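Local coordinates for MPT synthase subunit 2 (Burkholderia ambifaria, PDB 7L32), which probably forms, as the large catalytic subunit of molybdopterin synthase, the dithiolene of molybdopterin from its cyclic pterin precursor during molybdenum cofactor biosynthesis, at residues R79-I84 with A155-E160; A37-V42 with G112-S117; A10-Q15 with K68-I73; A75-G78 with G83-V86. One frame throughout, in Å; residues are numbered along the deposited sequence. Where two conformers were deposited one is given.

Interaction 1: residues R79-I84 with A155-E160; sequences RRWPGI and ARWGVE
Arg80 reaches across to the backbone of Trp157 and takes its carbonyl end-on. Arg80 NH1 lies 3.0 Å and Arg80 NH2 3.1 Å from Trp157 O, so two donors converge on one oxygen. That oxygen sits in the guanidinium plane, whereas the donors are tilted slightly from the carbonyl plane, and neither bond is quite straight. CG of Arg80 stands beside the backbone N (chi1 -71°), and the chain then runs extended to NE, carrying the guanidinium out from the flank of the last helical turn toward Trp157. Glu76 forms a salt bridge with NE, fixing the group from its other side. Arg80 NH1 also passes 3.7 Å from Trp157 CB, and Arg80 NH2 lies 4.0 Å from Val159 CG1.

Next to this grip the two indoles meet at CH2 of Trp81 and CZ3 of Trp157, 3.8 Å apart. CZ3 arrives in the plane of the Trp81 ring, at its edge; the six-membered rings meet obliquely, their planes at 88°. Arg80 CB lies over one face of the Trp81 ring. Trp157 carries CG beside its own backbone N (chi1 -56°), with Arg156 CG over the centre of its ring, NE1 bonded to Asp123 and Phe120 edge-to-face. Gly158 closes helix 151-156 with a Schellman motif. A cation therefore meets a carbonyl at the negative end of a short helix, which should favour the pairing electrostatically.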
loop_
_atom_site.group_PDB
_atom_site.type_symbol
_atom_site.label_atom_id
_atom_site.label_comp_id
_atom_site.label_asym_id
_atom_site.label_seq_id
_atom_site.Cartn_x
_atom_site.Cartn_y
_atom_site.Cartn_z
ATOM N N ARG A 79 -8.148 -0.006 17.228
ATOM C CA ARG A 79 -7.912 -0.566 18.558
ATOM C C ARG A 79 -6.574 -1.299 18.611
ATOM O O ARG A 79 -5.861 -1.236 19.618
ATOM C CB ARG A 79 -9.045 -1.535 18.926
ATOM C CG ARG A 79 -9.056 -1.968 20.408
ATOM C CD ARG A 79 -9.984 -3.160 20.669
ATOM N NE ARG A 79 -9.496 -4.337 19.963
ATOM C CZ ARG A 79 -8.488 -5.094 20.387
ATOM N NH1 ARG A 79 -7.869 -4.844 21.533
ATOM N NH2 ARG A 79 -8.083 -6.122 19.638
ATOM N N ARG A 80 -6.238 -2.025 17.549
ATOM C CA ARG A 80 -5.011 -2.820 17.535
ATOM C C ARG A 80 -3.773 -1.953 17.329
ATOM O O ARG A 80 -2.715 -2.244 17.893
ATOM C CB ARG A 80 -5.079 -3.879 16.441
ATOM C CG ARG A 80 -6.054 -5.038 16.721
ATOM C CD ARG A 80 -6.258 -5.900 15.476
ATOM N NE ARG A 80 -7.148 -7.040 15.728
ATOM C CZ ARG A 80 -6.784 -8.307 15.620
ATOM N NH1 ARG A 80 -5.549 -8.646 15.243
ATOM N NH2 ARG A 80 -7.682 -9.261 15.859
ATOM N N TRP A 81 -3.887 -0.897 16.527
ATOM C CA TRP A 81 -2.763 -0.003 16.215
ATOM C C TRP A 81 -3.196 1.414 16.555
ATOM O O TRP A 81 -3.614 2.181 15.674
ATOM C CB TRP A 81 -2.329 -0.116 14.746
ATOM C CG TRP A 81 -1.767 -1.469 14.389
ATOM C CD1 TRP A 81 -0.481 -1.924 14.613
ATOM C CD2 TRP A 81 -2.477 -2.556 13.774
ATOM N NE1 TRP A 81 -0.364 -3.224 14.174
ATOM C CE2 TRP A 81 -1.570 -3.633 13.651
ATOM C CE3 TRP A 81 -3.801 -2.720 13.324
ATOM C CZ2 TRP A 81 -1.937 -4.870 13.092
ATOM C CZ3 TRP A 81 -4.170 -3.947 12.755
ATOM C CH2 TRP A 81 -3.240 -5.012 12.658
ATOM N N PRO A 82 -3.137 1.788 17.833
ATOM C CA PRO A 82 -3.534 3.150 18.216
ATOM C C PRO A 82 -2.717 4.182 17.449
ATOM O O PRO A 82 -1.522 3.993 17.208
ATOM C CB PRO A 82 -3.239 3.193 19.723
ATOM C CG PRO A 82 -3.359 1.748 20.161
ATOM C CD PRO A 82 -2.808 0.951 19.004
ATOM N N GLY A 83 -3.385 5.252 17.013
ATOM C CA GLY A 83 -2.726 6.335 16.302
ATOM C C GLY A 83 -2.798 6.265 14.783
ATOM O O GLY A 83 -2.308 7.184 14.118
ATOM N N ILE A 84 -3.342 5.193 14.211
ATOM C CA ILE A 84 -3.500 5.117 12.756
ATOM C C ILE A 84 -4.781 5.848 12.358
ATOM O O ILE A 84 -5.609 6.187 13.213
ATOM C CB ILE A 84 -3.539 3.667 12.242
ATOM C CG1 ILE A 84 -4.810 2.950 12.735
ATOM C CG2 ILE A 84 -2.275 2.899 12.648
ATOM C CD1 ILE A 84 -5.123 1.647 11.971
ATOM N N ALA A 155 -5.636 -17.042 11.480
ATOM C CA ALA A 155 -4.637 -17.445 12.455
ATOM C C ALA A 155 -3.645 -16.317 12.696
ATOM O O ALA A 155 -3.261 -16.056 13.842
ATOM C CB ALA A 155 -3.923 -18.716 11.985
ATOM N N ARG A 156 -3.247 -15.618 11.627
ATOM C CA ARG A 156 -2.277 -14.537 11.762
ATOM C C ARG A 156 -2.781 -13.461 12.710
ATOM O O ARG A 156 -2.017 -12.932 13.522
ATOM C CB ARG A 156 -1.971 -13.920 10.391
ATOM C CG ARG A 156 -1.133 -12.647 10.496
ATOM C CD ARG A 156 -0.748 -12.075 9.122
ATOM N NE ARG A 156 0.174 -10.947 9.240
ATOM C CZ ARG A 156 0.561 -10.193 8.216
ATOM N NH1 ARG A 156 0.100 -10.397 6.992
ATOM N NH2 ARG A 156 1.427 -9.205 8.425
ATOM N N TRP A 157 -4.062 -13.111 12.622
ATOM C CA TRP A 157 -4.592 -12.007 13.410
ATOM C C TRP A 157 -5.169 -12.450 14.765
ATOM O O TRP A 157 -5.776 -11.633 15.456
ATOM C CB TRP A 157 -5.616 -11.204 12.594
ATOM C CG TRP A 157 -5.078 -10.674 11.254
ATOM C CD1 TRP A 157 -5.576 -10.951 10.004
ATOM C CD2 TRP A 157 -3.937 -9.808 11.044
ATOM N NE1 TRP A 157 -4.823 -10.307 9.038
ATOM C CE2 TRP A 157 -3.822 -9.596 9.649
ATOM C CE3 TRP A 157 -3.014 -9.183 11.905
ATOM C CZ2 TRP A 157 -2.806 -8.790 9.082
ATOM C CZ3 TRP A 157 -2.000 -8.384 11.344
ATOM C CH2 TRP A 157 -1.916 -8.189 9.948
ATOM N N GLY A 158 -5.041 -13.729 15.125
ATOM C CA GLY A 158 -5.415 -14.231 16.442
ATOM C C GLY A 158 -6.874 -14.555 16.657
ATOM O O GLY A 158 -7.318 -14.614 17.808
ATOM N N VAL A 159 -7.626 -14.832 15.596
ATOM C CA VAL A 159 -9.051 -15.123 15.705
ATOM C C VAL A 159 -9.320 -16.548 15.230
ATOM O O VAL A 159 -8.580 -17.104 14.412
ATOM C CB VAL A 159 -9.909 -14.099 14.925
ATOM C CG1 VAL A 159 -9.641 -12.672 15.424
ATOM C CG2 VAL A 159 -9.653 -14.203 13.446
ATOM N N GLU A 160 -10.318 -17.182 15.838
ATOM C CA GLU A 160 -10.711 -18.531 15.437
ATOM C C GLU A 160 -12.210 -18.611 15.169
ATOM O O GLU A 160 -12.995 -18.891 16.074
ATOM C CB GLU A 160 -10.315 -19.553 16.504
#

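Interaction 2: residues A37-V42 with G112-S117; sequences ALACFV and GDAFAS
Ala39 and Ala114 pack methyl to methyl, their CB atoms 4.0 Å apart, where segments 37-42 and 112-117 come nearest by their CA atoms. Methyl contacts of this kind form one group. Ala37 CB adds a looser one to Ala114 CB at 4.4 Å. Phe115 points its CB away from the strand, but CG lies beside the backbone N (chi1 -83°), which swings the ring back until CD1 lies 4.1 Å from Ala39 CB, an oblique approach. With such small side chains the segment axes close to 7.2 Å and run nearly parallel, 18° apart.

The helix thus lies along an outer strand of the mixed sheet in the alpha/beta hammerhead fold known for MoaE proteins. That strand is outermost only within one chain: residues 38-42 pair antiparallel with a strand of the second subunit, and Phe115 meets Phe41 of that subunit.

Methyl-to-backbone contacts are the second kind. Ala39 CB rests 3.6 Å from Ala114 O, while Ala114 CB lies 3.7 Å from Ala37 O. Polar links hold each side in place: Ala114 O accepts from Thr106 OG1, and the Ala39 backbone bonds to Thr106 in the neighbouring strand.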
loop_
_atom_site.group_PDB
_atom_site.type_symbol
_atom_site.label_atom_id
_atom_site.label_comp_id
_atom_site.label_asym_id
_atom_site.label_seq_id
_atom_site.Cartn_x
_atom_site.Cartn_y
_atom_site.Cartn_z
ATOM N N ALA A 37 3.533 8.089 7.181
ATOM C CA ALA A 37 3.736 6.788 6.547
ATOM C C ALA A 37 2.383 6.330 6.033
ATOM O O ALA A 37 1.463 6.153 6.835
ATOM C CB ALA A 37 4.306 5.773 7.536
ATOM N N LEU A 38 2.248 6.154 4.721
ATOM C CA LEU A 38 0.944 5.829 4.134
ATOM C C LEU A 38 1.029 4.515 3.366
ATOM O O LEU A 38 1.846 4.379 2.455
ATOM C CB LEU A 38 0.483 6.988 3.232
ATOM C CG LEU A 38 -0.880 6.794 2.559
ATOM C CD1 LEU A 38 -1.727 8.071 2.655
ATOM C CD2 LEU A 38 -0.566 6.502 1.122
ATOM N N ALA A 39 0.193 3.544 3.729
ATOM C CA ALA A 39 0.106 2.293 2.993
ATOM C C ALA A 39 -1.255 2.216 2.319
ATOM O O ALA A 39 -2.269 2.589 2.921
ATOM C CB ALA A 39 0.282 1.075 3.909
ATOM N N CYS A 40 -1.286 1.728 1.083
ATOM C CA CYS A 40 -2.579 1.598 0.433
ATOM C C CYS A 40 -2.651 0.304 -0.366
ATOM O O CYS A 40 -1.644 -0.352 -0.677
ATOM C CB CYS A 40 -2.893 2.821 -0.446
ATOM S SG CYS A 40 -1.679 3.198 -1.718
ATOM N N PHE A 41 -3.889 -0.096 -0.620
ATOM C CA PHE A 41 -4.136 -1.276 -1.424
ATOM C C PHE A 41 -5.265 -0.933 -2.376
ATOM O O PHE A 41 -6.246 -0.311 -1.962
ATOM C CB PHE A 41 -4.506 -2.516 -0.598
ATOM C CG PHE A 41 -4.792 -3.732 -1.463
ATOM C CD1 PHE A 41 -3.760 -4.570 -1.871
ATOM C CD2 PHE A 41 -6.097 -3.995 -1.914
ATOM C CE1 PHE A 41 -4.009 -5.659 -2.701
ATOM C CE2 PHE A 41 -6.357 -5.094 -2.735
ATOM C CZ PHE A 41 -5.327 -5.923 -3.127
ATOM N N VAL A 42 -5.119 -1.320 -3.643
ATOM C CA VAL A 42 -6.191 -1.199 -4.625
ATOM C C VAL A 42 -6.397 -2.555 -5.281
ATOM O O VAL A 42 -5.468 -3.106 -5.882
ATOM C CB VAL A 42 -5.893 -0.137 -5.698
ATOM C CG1 VAL A 42 -7.025 -0.097 -6.728
ATOM C CG2 VAL A 42 -5.721 1.237 -5.049
ATOM N N GLY A 112 5.626 0.283 9.749
ATOM C CA GLY A 112 5.197 -1.018 10.263
ATOM C C GLY A 112 3.713 -1.057 10.589
ATOM O O GLY A 112 2.990 -1.970 10.163
ATOM N N ASP A 113 3.235 -0.043 11.316
ATOM C CA ASP A 113 1.812 0.028 11.664
ATOM C C ASP A 113 0.945 0.308 10.441
ATOM O O ASP A 113 -0.197 -0.170 10.348
ATOM C CB ASP A 113 1.577 1.118 12.715
ATOM C CG ASP A 113 2.090 0.741 14.095
ATOM O OD1 ASP A 113 2.654 -0.352 14.297
ATOM O OD2 ASP A 113 1.901 1.568 14.997
ATOM N N ALA A 114 1.439 1.123 9.510
ATOM C CA ALA A 114 0.663 1.401 8.310
ATOM C C ALA A 114 0.428 0.130 7.492
ATOM O O ALA A 114 -0.715 -0.177 7.127
ATOM C CB ALA A 114 1.352 2.484 7.472
ATOM N N PHE A 115 1.494 -0.633 7.204
ATOM C CA PHE A 115 1.344 -1.871 6.432
ATOM C C PHE A 115 0.448 -2.883 7.145
ATOM O O PHE A 115 -0.437 -3.486 6.527
ATOM C CB PHE A 115 2.706 -2.529 6.203
ATOM C CG PHE A 115 3.459 -1.973 5.044
ATOM C CD1 PHE A 115 2.946 -2.083 3.747
ATOM C CD2 PHE A 115 4.704 -1.386 5.242
ATOM C CE1 PHE A 115 3.667 -1.594 2.646
ATOM C CE2 PHE A 115 5.432 -0.898 4.163
ATOM C CZ PHE A 115 4.930 -1.007 2.868
ATOM N N ALA A 116 0.685 -3.108 8.434
ATOM C CA ALA A 116 -0.056 -4.153 9.148
ATOM C C ALA A 116 -1.541 -3.828 9.178
ATOM O O ALA A 116 -2.393 -4.698 8.932
ATOM C CB ALA A 116 0.488 -4.317 10.567
ATOM N N SER A 117 -1.873 -2.576 9.488
ATOM C CA SER A 117 -3.283 -2.206 9.587
ATOM C C SER A 117 -3.964 -2.260 8.226
ATOM O O SER A 117 -5.135 -2.653 8.130
ATOM C CB SER A 117 -3.434 -0.814 10.219
ATOM O OG SER A 117 -2.799 0.218 9.460
#

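Interaction 3: residues A10-Q15 with K68-I73; sequences ATIRIQ and KALEKI
Ile12 and Leu70 meet on one side of strand 11-15, and the flat groups of Arg13 and Gln15 pair on the other. Gln15 OE1 sits at the edge of the Arg13 guanidinium, close to its plane, and is gripped side-on by two nitrogens: NE at 2.9 Å, nearly along the C=O axis, and NH2 at 3.1 Å, tilted out of the amide plane. Further ties come from Glu24, which makes a salt bridge with Arg13 NH2, and from the carbonyl of Asp17, which takes Gln15 NE2. The amide and guanidinium are thus locked together along the strand, facing away from helix 65-80.

On the helix side the touching atoms are all carbon. Leu70 stands in the middle, with CG beside its backbone N and the chain then extended (chi2 175°), so that CD1 is pushed out toward the strand. Ile12 lays its CG2 branch against Leu70 CB at 3.6 Å and against Leu70 CD1 at 3.8 Å. Ile14 reaches the same methyl from further along the strand, its CD1 4.0 Å from Leu70 CD1. Glu71 contributes its aliphatic stem, CG lying 4.4 Å from Ile12 CB at the more open margin. Behind Leu70, Leu125 of helix 111-128 continues the apolar layer.

The axes of segments 11-15 and 68-73 run roughly antiparallel, at 150°, and approach to 8.6 Å. A helix laid over an edge strand, polar side chains outward, Ile12 turned to the helix and Ile14 reaching it with its outer carbons, is the two-layer alpha/beta packing found in the MoaE hammerhead fold.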
loop_
_atom_site.group_PDB
_atom_site.type_symbol
_atom_site.label_atom_id
_atom_site.label_comp_id
_atom_site.label_asym_id
_atom_site.label_seq_id
_atom_site.Cartn_x
_atom_site.Cartn_y
_atom_site.Cartn_z
ATOM N N ALA A 10 -11.993 8.128 10.325
ATOM C CA ALA A 10 -12.399 6.855 9.732
ATOM C C ALA A 10 -13.481 7.071 8.665
ATOM O O ALA A 10 -14.668 6.926 8.934
ATOM C CB ALA A 10 -12.890 5.902 10.817
ATOM N N THR A 11 -13.032 7.393 7.449
ATOM C CA THR A 11 -13.891 7.693 6.302
ATOM C C THR A 11 -14.129 6.428 5.481
ATOM O O THR A 11 -13.188 5.859 4.919
ATOM C CB THR A 11 -13.254 8.776 5.439
ATOM O OG1 THR A 11 -13.086 9.964 6.224
ATOM C CG2 THR A 11 -14.107 9.055 4.227
ATOM N N ILE A 12 -15.377 5.970 5.439
ATOM C CA ILE A 12 -15.749 4.724 4.781
ATOM C C ILE A 12 -16.896 5.020 3.829
ATOM O O ILE A 12 -17.888 5.627 4.241
ATOM C CB ILE A 12 -16.156 3.641 5.807
ATOM C CG1 ILE A 12 -14.930 2.979 6.442
ATOM C CG2 ILE A 12 -17.074 2.609 5.166
ATOM C CD1 ILE A 12 -14.295 3.762 7.566
ATOM N N ARG A 13 -16.777 4.578 2.572
ATOM C CA ARG A 13 -17.782 4.876 1.554
ATOM C C ARG A 13 -17.993 3.689 0.626
ATOM O O ARG A 13 -17.041 2.992 0.263
ATOM C CB ARG A 13 -17.335 6.084 0.710
ATOM C CG ARG A 13 -18.353 7.126 0.438
ATOM C CD ARG A 13 -17.638 8.418 0.064
ATOM N NE ARG A 13 -16.812 8.297 -1.131
ATOM C CZ ARG A 13 -15.540 8.665 -1.196
ATOM N NH1 ARG A 13 -14.913 9.165 -0.144
ATOM N NH2 ARG A 13 -14.890 8.564 -2.354
ATOM N N ILE A 14 -19.244 3.478 0.233
ATOM C CA ILE A 14 -19.622 2.547 -0.825
ATOM C C ILE A 14 -20.290 3.362 -1.926
ATOM O O ILE A 14 -21.221 4.129 -1.650
ATOM C CB ILE A 14 -20.571 1.446 -0.305
ATOM C CG1 ILE A 14 -19.831 0.534 0.683
ATOM C CG2 ILE A 14 -21.135 0.632 -1.471
ATOM C CD1 ILE A 14 -20.753 -0.265 1.580
ATOM N N GLN A 15 -19.848 3.175 -3.171
ATOM C CA GLN A 15 -20.328 4.008 -4.266
ATOM C C GLN A 15 -20.276 3.227 -5.573
ATOM O O GLN A 15 -19.556 2.237 -5.695
ATOM C CB GLN A 15 -19.497 5.287 -4.401
ATOM C CG GLN A 15 -18.035 5.005 -4.794
ATOM C CD GLN A 15 -17.151 6.239 -4.693
ATOM O OE1 GLN A 15 -17.212 6.980 -3.709
ATOM N NE2 GLN A 15 -16.338 6.475 -5.720
ATOM N N LYS A 68 -21.773 -0.244 8.023
ATOM C CA LYS A 68 -21.521 -0.440 9.448
ATOM C C LYS A 68 -20.466 -1.516 9.688
ATOM O O LYS A 68 -19.640 -1.386 10.600
ATOM C CB LYS A 68 -22.827 -0.779 10.168
ATOM C CG LYS A 68 -23.679 0.458 10.404
ATOM C CD LYS A 68 -25.004 0.136 11.081
ATOM C CE LYS A 68 -25.937 1.340 11.053
ATOM N NZ LYS A 68 -26.592 1.526 9.715
ATOM N N ALA A 69 -20.466 -2.580 8.878
ATOM C CA ALA A 69 -19.427 -3.605 9.007
ATOM C C ALA A 69 -18.051 -3.035 8.684
ATOM O O ALA A 69 -17.053 -3.341 9.363
ATOM C CB ALA A 69 -19.741 -4.788 8.083
ATOM N N LEU A 70 -17.972 -2.205 7.644
ATOM C CA LEU A 70 -16.687 -1.593 7.304
ATOM C C LEU A 70 -16.214 -0.655 8.413
ATOM O O LEU A 70 -15.011 -0.589 8.714
ATOM C CB LEU A 70 -16.797 -0.851 5.973
ATOM C CG LEU A 70 -17.072 -1.696 4.720
ATOM C CD1 LEU A 70 -17.273 -0.790 3.511
ATOM C CD2 LEU A 70 -15.931 -2.723 4.459
ATOM N N GLU A 71 -17.149 0.083 9.027
ATOM C CA GLU A 71 -16.802 0.962 10.143
ATOM C C GLU A 71 -16.281 0.157 11.334
ATOM O O GLU A 71 -15.348 0.587 12.021
ATOM C CB GLU A 71 -18.026 1.799 10.548
ATOM C CG GLU A 71 -18.406 2.868 9.518
ATOM C CD GLU A 71 -19.854 3.344 9.649
ATOM O OE1 GLU A 71 -20.548 2.954 10.625
ATOM O OE2 GLU A 71 -20.303 4.103 8.760
ATOM N N LYS A 72 -16.899 -0.997 11.611
ATOM C CA LYS A 72 -16.437 -1.873 12.687
ATOM C C LYS A 72 -15.030 -2.398 12.414
ATOM O O LYS A 72 -14.196 -2.485 13.330
ATOM C CB LYS A 72 -17.411 -3.039 12.846
ATOM C CG LYS A 72 -16.940 -4.163 13.747
ATOM C CD LYS A 72 -18.007 -5.287 13.834
ATOM C CE LYS A 72 -17.728 -6.221 15.021
ATOM N NZ LYS A 72 -18.618 -7.424 15.072
ATOM N N ILE A 73 -14.760 -2.774 11.162
ATOM C CA ILE A 73 -13.422 -3.250 10.787
ATOM C C ILE A 73 -12.386 -2.151 11.012
ATOM O O ILE A 73 -11.327 -2.380 11.611
ATOM C CB ILE A 73 -13.427 -3.729 9.323
ATOM C CG1 ILE A 73 -14.266 -5.004 9.188
ATOM C CG2 ILE A 73 -11.968 -3.919 8.801
ATOM C CD1 ILE A 73 -14.648 -5.318 7.759
#

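Interaction 4: residues A75-G78 with G83-V86; sequences AEAG and GIDV
Ile84 meets Ala77 through a rotation that puts CG1 in the crowded position between its backbone N and carbonyl carbon (chi1 67°), after which CD1 continues anti (chi2 164°). The methyl is thereby driven against the last turns of helix 65-80. Ile84 CD1 ends 3.6 Å from Ala77 O and 3.9 Å from Ala77 CB, while Ile84 CG1 passes 4.1 Å from Gly78 CA. At Gly78 the helix presents bare backbone alongside this branch. Val86, two residues on in strand 85-91, touches the same alanine more loosely, its CG2 4.4 Å from Ala77 CB. Phe120 and Val121 of helix 111-128 also pack on Ala77, enclosing it.

The polar link is a water. The water donates to Ile84 O at 3.2 Å, accepts a weak bond from Gly83 N, and reaches Gly78 O by another weak bond at 3.5 Å. Gly83 takes the positive phi (96°) of the third position of the type II turn from Trp81 to Ile84.

Helix and strand are therefore linked by a tight turn, with methyl contacts and one water joining the two backbones. The side chains meet carbon to carbon or backbone, probably holding by exclusion of solvent, with the water a secondary link.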
loop_
_atom_site.group_PDB
_atom_site.type_symbol
_atom_site.label_atom_id
_atom_site.label_comp_id
_atom_site.label_asym_id
_atom_site.label_seq_id
_atom_site.Cartn_x
_atom_site.Cartn_y
_atom_site.Cartn_z
ATOM N N ALA A 75 -12.600 0.455 12.978
ATOM C CA ALA A 75 -12.487 0.713 14.411
ATOM C C ALA A 75 -11.597 -0.324 15.097
ATOM O O ALA A 75 -10.789 0.022 15.969
ATOM C CB ALA A 75 -13.882 0.739 15.061
ATOM N N GLU A 76 -11.741 -1.600 14.724
ATOM C CA GLU A 76 -10.887 -2.654 15.283
ATOM C C GLU A 76 -9.425 -2.471 14.878
ATOM O O GLU A 76 -8.522 -2.688 15.699
ATOM C CB GLU A 76 -11.392 -4.036 14.864
ATOM C CG GLU A 76 -10.465 -5.207 15.244
ATOM C CD GLU A 76 -10.292 -5.406 16.763
ATOM O OE1 GLU A 76 -11.018 -4.791 17.590
ATOM O OE2 GLU A 76 -9.416 -6.202 17.140
ATOM N N ALA A 77 -9.167 -2.063 13.629
ATOM C CA ALA A 77 -7.793 -1.721 13.253
ATOM C C ALA A 77 -7.244 -0.623 14.154
ATOM O O ALA A 77 -6.082 -0.680 14.577
ATOM C CB ALA A 77 -7.712 -1.283 11.784
ATOM N N GLY A 78 -8.066 0.396 14.449
ATOM C CA GLY A 78 -7.632 1.457 15.338
ATOM C C GLY A 78 -7.392 0.998 16.766
ATOM O O GLY A 78 -6.549 1.569 17.471
ATOM N N GLY A 83 -3.385 5.252 17.013
ATOM C CA GLY A 83 -2.726 6.335 16.302
ATOM C C GLY A 83 -2.798 6.265 14.783
ATOM O O GLY A 83 -2.308 7.184 14.118
ATOM N N ILE A 84 -3.342 5.193 14.211
ATOM C CA ILE A 84 -3.500 5.117 12.756
ATOM C C ILE A 84 -4.781 5.848 12.358
ATOM O O ILE A 84 -5.609 6.187 13.213
ATOM C CB ILE A 84 -3.539 3.667 12.242
ATOM C CG1 ILE A 84 -4.810 2.950 12.735
ATOM C CG2 ILE A 84 -2.275 2.899 12.648
ATOM C CD1 ILE A 84 -5.123 1.647 11.971
ATOM N N ASP A 85 -4.938 6.123 11.070
ATOM C CA ASP A 85 -6.225 6.507 10.494
ATOM C C ASP A 85 -6.409 5.667 9.241
ATOM O O ASP A 85 -5.422 5.196 8.643
ATOM C CB ASP A 85 -6.306 8.017 10.170
ATOM C CG ASP A 85 -7.743 8.530 10.037
ATOM O OD1 ASP A 85 -8.699 7.753 10.306
ATOM O OD2 ASP A 85 -7.913 9.718 9.664
ATOM N N VAL A 86 -7.680 5.439 8.876
ATOM C CA VAL A 86 -8.078 4.452 7.872
ATOM C C VAL A 86 -9.093 5.083 6.929
ATOM O O VAL A 86 -10.049 5.723 7.382
ATOM C CB VAL A 86 -8.727 3.198 8.520
ATOM C CG1 VAL A 86 -9.153 2.179 7.437
ATOM C CG2 VAL A 86 -7.835 2.570 9.572
HETATM O O HOH W 1 -6.245 4.719 15.986
#

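How the interactions relate
Helix 65-80 threads three of the contacts: interaction 3 on its early turns, interaction 4 near its end and interaction 1 at its last residues and the turn that follows, with Gly83 and Ile84 common to the last two. Helix 111-128 brings in interaction 2. There Ile84 CD1 touches Ser117 CB at 3.5 Å, and Trp81 CZ2 lies 3.5 Å from Ala116 CB, so the turn after helix 65-80 is wedged against the second helix. Interactions 2, 3 and 4 all reach the mixed sheet, although the centres of 2 and 3 are about 17 Å apart. Strands 11-15 and 85-91 are neighbours, and Ala10 N approaches Asp85 OD1 at 3.3 Å, linking interactions 3 and 4.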